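Side-chain contacts in NADPH Quinone Oxidoreductase (Streptococcus mutans, PDB 4F8Y), which probably catalyses the NADPH-dependent reduction of quinones such as menadione, using a bound FAD: residues S86-P89 and A90-G94; K93-I96 and D97-V101. One frame throughout, in Å; residues are numbered along the deposited sequence.

Interaction 1: S86-P89 and A90-G94. With FAD (flavin-adenine dinucleotide), chain E.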
loop_
_atom_site.group_PDB
_atom_site.type_symbol
_atom_site.label_atom_id
_atom_site.label_comp_id
_atom_site.label_asym_id
_atom_site.label_seq_id
_atom_site.Cartn_x
_atom_site.Cartn_y
_atom_site.Cartn_z
ATOM N N SER A 86 -4.491 -1.181 7.030
ATOM C CA SER A 86 -5.226 0.029 6.652
ATOM C C SER A 86 -5.282 0.308 5.148
ATOM O O SER A 86 -5.847 1.316 4.729
ATOM C CB SER A 86 -4.655 1.240 7.383
ATOM O OG SER A 86 -4.523 0.964 8.764
ATOM N N GLY A 87 -4.699 -0.573 4.336
ATOM C CA GLY A 87 -4.684 -0.354 2.903
ATOM C C GLY A 87 -4.513 -1.577 2.020
ATOM O O GLY A 87 -4.741 -2.712 2.430
ATOM N N MET A 88 -4.109 -1.331 0.782
ATOM C CA MET A 88 -4.004 -2.392 -0.199
ATOM C C MET A 88 -2.889 -3.351 0.170
ATOM O O MET A 88 -1.837 -2.917 0.639
ATOM C CB MET A 88 -3.717 -1.799 -1.576
ATOM C CG MET A 88 -4.813 -0.913 -2.120
ATOM S SD MET A 88 -4.294 -0.187 -3.678
ATOM C CE MET A 88 -3.227 1.136 -3.090
ATOM N N PRO A 89 -3.117 -4.663 -0.028
ATOM C CA PRO A 89 -2.026 -5.635 0.082
ATOM C C PRO A 89 -0.844 -5.179 -0.772
ATOM O O PRO A 89 -1.050 -4.549 -1.811
ATOM C CB PRO A 89 -2.643 -6.915 -0.492
ATOM C CG PRO A 89 -4.088 -6.786 -0.210
ATOM C CD PRO A 89 -4.409 -5.313 -0.316
ATOM N N ALA A 90 0.373 -5.484 -0.331
ATOM C CA ALA A 90 1.574 -5.066 -1.038
ATOM C C ALA A 90 1.519 -5.316 -2.550
ATOM O O ALA A 90 1.947 -4.455 -3.326
ATOM C CB ALA A 90 2.807 -5.729 -0.435
ATOM N N ILE A 91 1.012 -6.485 -2.966
ATOM C CA ILE A 91 1.013 -6.861 -4.388
ATOM C C ILE A 91 0.096 -5.971 -5.230
ATOM O O ILE A 91 0.392 -5.686 -6.391
ATOM C CB ILE A 91 0.647 -8.350 -4.605
ATOM C CG1 ILE A 91 1.082 -8.816 -6.004
ATOM C CG2 ILE A 91 -0.839 -8.570 -4.393
ATOM C CD1 ILE A 91 0.986 -10.322 -6.221
ATOM N N LEU A 92 -1.016 -5.532 -4.644
ATOM C CA LEU A 92 -1.915 -4.598 -5.325
ATOM C C LEU A 92 -1.364 -3.170 -5.285
ATOM O O LEU A 92 -1.508 -2.426 -6.262
ATOM C CB LEU A 92 -3.331 -4.633 -4.739
ATOM C CG LEU A 92 -4.275 -3.568 -5.317
ATOM C CD1 LEU A 92 -4.644 -3.886 -6.762
ATOM C CD2 LEU A 92 -5.525 -3.390 -4.463
ATOM N N LYS A 93 -0.749 -2.786 -4.161
ATOM C CA LYS A 93 -0.081 -1.484 -4.063
ATOM C C LYS A 93 1.002 -1.343 -5.146
ATOM O O LYS A 93 1.156 -0.286 -5.755
ATOM C CB LYS A 93 0.500 -1.271 -2.666
ATOM C CG LYS A 93 1.308 0.014 -2.486
ATOM C CD LYS A 93 0.580 1.229 -3.046
ATOM C CE LYS A 93 1.198 2.524 -2.553
ATOM N NZ LYS A 93 2.610 2.701 -2.997
ATOM N N GLY A 94 1.733 -2.422 -5.399
ATOM C CA GLY A 94 2.714 -2.449 -6.464
ATOM C C GLY A 94 2.091 -2.462 -7.848
ATOM O O GLY A 94 2.709 -1.997 -8.811
HETATM P PA FAD E . -11.070 -15.486 5.199
HETATM O O1A FAD E . -10.023 -15.770 6.436
HETATM O O2A FAD E . -10.635 -16.205 4.005
HETATM O O5B FAD E . -12.578 -15.944 5.626
HETATM C C5B FAD E . -13.239 -15.217 6.626
HETATM C C4B FAD E . -14.522 -15.878 7.102
HETATM O O4B FAD E . -15.572 -16.063 6.095
HETATM C C3B FAD E . -14.363 -17.339 7.690
HETATM O O3B FAD E . -14.880 -17.628 8.957
HETATM C C2B FAD E . -14.760 -18.213 6.516
HETATM O O2B FAD E . -14.917 -19.587 6.749
HETATM C C1B FAD E . -15.899 -17.420 6.009
HETATM N N9A FAD E . -16.371 -17.769 4.671
HETATM C C8A FAD E . -15.649 -18.198 3.632
HETATM N N7A FAD E . -16.508 -18.382 2.562
HETATM C C5A FAD E . -17.776 -18.049 2.976
HETATM C C6A FAD E . -18.990 -18.047 2.333
HETATM N N6A FAD E . -19.074 -18.457 0.939
HETATM N N1A FAD E . -20.097 -17.674 2.986
HETATM C C2A FAD E . -20.029 -17.295 4.287
HETATM N N3A FAD E . -18.825 -17.299 4.921
HETATM C C4A FAD E . -17.710 -17.674 4.264
HETATM N N1 FAD E . -8.536 -5.811 9.226
HETATM C C2 FAD E . -8.797 -4.577 10.103
HETATM O O2 FAD E . -10.109 -4.120 10.128
HETATM N N3 FAD E . -7.750 -3.465 9.822
HETATM C C4 FAD E . -6.217 -3.812 9.588
HETATM O O4 FAD E . -5.517 -2.804 8.937
HETATM C C4X FAD E . -5.986 -5.198 8.946
HETATM N N5 FAD E . -4.648 -5.675 8.613
HETATM C C5X FAD E . -4.402 -7.054 8.236
HETATM C C6 FAD E . -3.085 -7.396 7.841
HETATM C C7 FAD E . -2.810 -8.681 7.468
HETATM C C7M FAD E . -1.396 -9.052 7.028
HETATM C C8 FAD E . -3.790 -9.612 7.482
HETATM C C8M FAD E . -3.488 -11.047 7.062
HETATM C C9 FAD E . -5.061 -9.277 7.866
HETATM C C9A FAD E . -5.354 -7.952 8.255
HETATM N N10 FAD E . -6.707 -7.628 8.645
HETATM C C10 FAD E . -7.101 -6.268 9.035
HETATM C "C1'" FAD E . -7.762 -8.605 8.482
HETATM C "C2'" FAD E . -8.369 -8.739 7.086
HETATM O "O2'" FAD E . -8.867 -7.555 6.513
HETATM C "C3'" FAD E . -9.317 -9.918 6.994
HETATM O "O3'" FAD E . -8.730 -11.131 7.365
HETATM C "C4'" FAD E . -9.950 -9.983 5.618
HETATM O "O4'" FAD E . -10.418 -8.761 5.142
HETATM C "C5'" FAD E . -11.003 -11.060 5.491
HETATM O "O5'" FAD E . -11.181 -11.466 4.177
HETATM P P FAD E . -10.535 -12.925 3.804
HETATM O O1P FAD E . -10.968 -13.309 2.264
HETATM O O2P FAD E . -9.083 -12.882 3.968
HETATM O O3P FAD E . -11.208 -13.861 4.985
#

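Interaction 2: K93-I96 and D97-V101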
loop_
_atom_site.group_PDB
_atom_site.type_symbol
_atom_site.label_atom_id
_atom_site.label_comp_id
_atom_site.label_asym_id
_atom_site.label_seq_id
_atom_site.Cartn_x
_atom_site.Cartn_y
_atom_site.Cartn_z
ATOM N N LYS A 93 -0.749 -2.786 -4.161
ATOM C CA LYS A 93 -0.081 -1.484 -4.063
ATOM C C LYS A 93 1.002 -1.343 -5.146
ATOM O O LYS A 93 1.156 -0.286 -5.755
ATOM C CB LYS A 93 0.500 -1.271 -2.666
ATOM C CG LYS A 93 1.308 0.014 -2.486
ATOM C CD LYS A 93 0.580 1.229 -3.046
ATOM C CE LYS A 93 1.198 2.524 -2.553
ATOM N NZ LYS A 93 2.610 2.701 -2.997
ATOM N N GLY A 94 1.733 -2.422 -5.399
ATOM C CA GLY A 94 2.714 -2.449 -6.464
ATOM C C GLY A 94 2.091 -2.462 -7.848
ATOM O O GLY A 94 2.709 -1.997 -8.811
ATOM N N PHE A 95 0.876 -2.991 -7.957
ATOM C CA PHE A 95 0.122 -2.921 -9.217
ATOM C C PHE A 95 -0.085 -1.456 -9.640
ATOM O O PHE A 95 0.141 -1.082 -10.794
ATOM C CB PHE A 95 -1.224 -3.661 -9.095
ATOM C CG PHE A 95 -2.124 -3.496 -10.298
ATOM C CD1 PHE A 95 -1.856 -4.173 -11.483
ATOM C CD2 PHE A 95 -3.235 -2.658 -10.240
ATOM C CE1 PHE A 95 -2.675 -4.020 -12.591
ATOM C CE2 PHE A 95 -4.059 -2.490 -11.345
ATOM C CZ PHE A 95 -3.779 -3.174 -12.524
ATOM N N ILE A 96 -0.495 -0.631 -8.683
ATOM C CA ILE A 96 -0.617 0.809 -8.877
ATOM C C ILE A 96 0.728 1.469 -9.173
ATOM O O ILE A 96 0.858 2.185 -10.159
ATOM C CB ILE A 96 -1.251 1.497 -7.638
ATOM C CG1 ILE A 96 -2.586 0.840 -7.280
ATOM C CG2 ILE A 96 -1.429 2.983 -7.888
ATOM C CD1 ILE A 96 -3.565 0.801 -8.448
ATOM N N ASP A 97 1.717 1.230 -8.310
ATOM C CA ASP A 97 3.057 1.789 -8.477
ATOM C C ASP A 97 3.611 1.543 -9.880
ATOM O O ASP A 97 4.154 2.447 -10.514
ATOM C CB ASP A 97 4.051 1.180 -7.482
ATOM C CG ASP A 97 3.780 1.565 -6.049
ATOM O OD1 ASP A 97 2.976 2.489 -5.797
ATOM O OD2 ASP A 97 4.392 0.927 -5.173
ATOM N N ARG A 98 3.499 0.310 -10.359
ATOM C CA ARG A 98 4.170 -0.060 -11.601
ATOM C C ARG A 98 3.360 0.220 -12.863
ATOM O O ARG A 98 3.933 0.534 -13.907
ATOM C CB ARG A 98 4.593 -1.523 -11.561
ATOM C CG ARG A 98 5.563 -1.840 -10.458
ATOM C CD ARG A 98 6.111 -3.216 -10.685
ATOM N NE ARG A 98 6.869 -3.282 -11.931
ATOM C CZ ARG A 98 7.435 -4.389 -12.391
ATOM N NH1 ARG A 98 7.312 -5.522 -11.713
ATOM N NH2 ARG A 98 8.114 -4.369 -13.531
ATOM N N VAL A 99 2.036 0.119 -12.759
ATOM C CA VAL A 99 1.139 0.284 -13.906
ATOM C C VAL A 99 0.583 1.718 -14.072
ATOM O O VAL A 99 0.565 2.270 -15.179
ATOM C CB VAL A 99 -0.029 -0.726 -13.836
ATOM C CG1 VAL A 99 -0.984 -0.530 -15.009
ATOM C CG2 VAL A 99 0.512 -2.145 -13.789
ATOM N N PHE A 100 0.123 2.316 -12.977
ATOM C CA PHE A 100 -0.416 3.669 -13.034
ATOM C C PHE A 100 0.715 4.693 -12.987
ATOM O O PHE A 100 0.869 5.418 -12.007
ATOM C CB PHE A 100 -1.423 3.892 -11.896
ATOM C CG PHE A 100 -2.711 3.129 -12.078
ATOM C CD1 PHE A 100 -2.705 1.736 -12.182
ATOM C CD2 PHE A 100 -3.928 3.798 -12.152
ATOM C CE1 PHE A 100 -3.881 1.032 -12.358
ATOM C CE2 PHE A 100 -5.118 3.094 -12.331
ATOM C CZ PHE A 100 -5.092 1.711 -12.433
ATOM N N VAL A 101 1.502 4.750 -14.060
ATOM C CA VAL A 101 2.724 5.554 -14.074
ATOM C C VAL A 101 2.561 6.869 -14.847
ATOM O O VAL A 101 1.628 7.031 -15.623
ATOM C CB VAL A 101 3.926 4.754 -14.645
ATOM C CG1 VAL A 101 4.301 3.601 -13.719
ATOM C CG2 VAL A 101 3.608 4.236 -16.037
#

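Interaction 1: S86-P89 and A90-G94
Met88 and Leu92 meet at about a right angle in the tight part of this buried contact, one methyl branch of the leucine doing the touching. Leu92 CD2 lies 3.5 Å from Met88 CG, closer than usual for two carbons, and the same methyl also reaches the sulfur, 3.5 Å from Met88 SD. With CG anti to the backbone N (chi1 174°) and chi2 at 71°, the leucine turns CD2 toward the methionine. The methionine chain then bends at its last torsion (chi3 -79°), turning CE away from the leucine and toward Lys93, where CE makes an ordinary van der Waals contact, 3.8 Å from Lys93 CD. Between these residues Pro89 occupies the N-cap of helix 90-99, which follows the loop after strand 76-82 in this flavodoxin-like fold. Its carbonyl begins the helical bonding: Lys93 N donates to Pro89 O at 3.0 Å, nearly straight, whereas Leu92 N, at a similar distance, makes only a weak, bent bond to it. Phe81 of strand 76-82 adds to the packing on Met88, Pro89 and Leu92, and Leu145 and Ile149 of helix 143-150 also pack on the methionine. The other end of the segment is loose with respect to the helix: Ser86 and Gly87 touch none of residues 90-94. Ser86 instead turns to the flavin, its backbone N hydrogen-bonded to O4 of FAD at 2.7 Å, while its OG bonds to Gln148 of the second subunit.

Interaction 2: K93-I96 and D97-V101
Lys93 NZ is gripped from several directions. Within the helix it forms a salt bridge with Asp97 one turn on, 2.8 Å from Asp97 OD1, whose syn lone pair it uses; a weaker bond runs to the other carboxylate oxygen. Trp84 O and Met88 O of the second subunit accept further hydrogen bonds from the same ammonium group. The lysine chain, bent at chi2 (48°) and again at chi4, curls so that NZ is brought back to the carboxylate.

Elsewhere on the helix, Val99 lies over one face of the Phe95 ring, with Val99 CG2 3.9 Å from Phe95 CD1. Ile96 CD1 sits above a face of Phe100 in a CH-pi contact, 4.2 Å from that ring's centroid. The edge of the Phe100 ring receives Phe95, CE2 of Phe95 being 3.7 Å from Phe100 CE1, in an oblique aromatic pair with planes at 65°. Here the helix ends: Phe100 N still donates to Ile96 O at 2.9 Å, but Phe100 is the centre of an inverse gamma turn, closed by a weak bond from Val101 N to Val99 O. Outside these residues, Val71 of helix 65-73 packs on Val99 and Phe100. With its carboxylate partner and two carbonyl oxygens from across the dimer interface, the buried ammonium group of Lys93 is well compensated, which would probably favour its charged form.

In the fold
Interactions 1 and 2 are successive parts of helix 90-99, sharing Lys93 and Gly94, with centres about 10 Å apart. They also touch directly, Met88 SD packing 4.1 Å from Ile96 CG1. Both face the second subunit, where Lys93 and Asp97 meet the loop and helix start that residues 86-90 form in the other copy. The helix thereby runs between two flavin sites: Ser86 in interaction 1 binds one FAD, whereas the side chains of Lys93 and Asp97 lie about 6 Å and about 5 Å from another. At the far end, the Phe100 side chain is about 7 Å from a bound menadione, which places interaction 2 beside the quinone pocket.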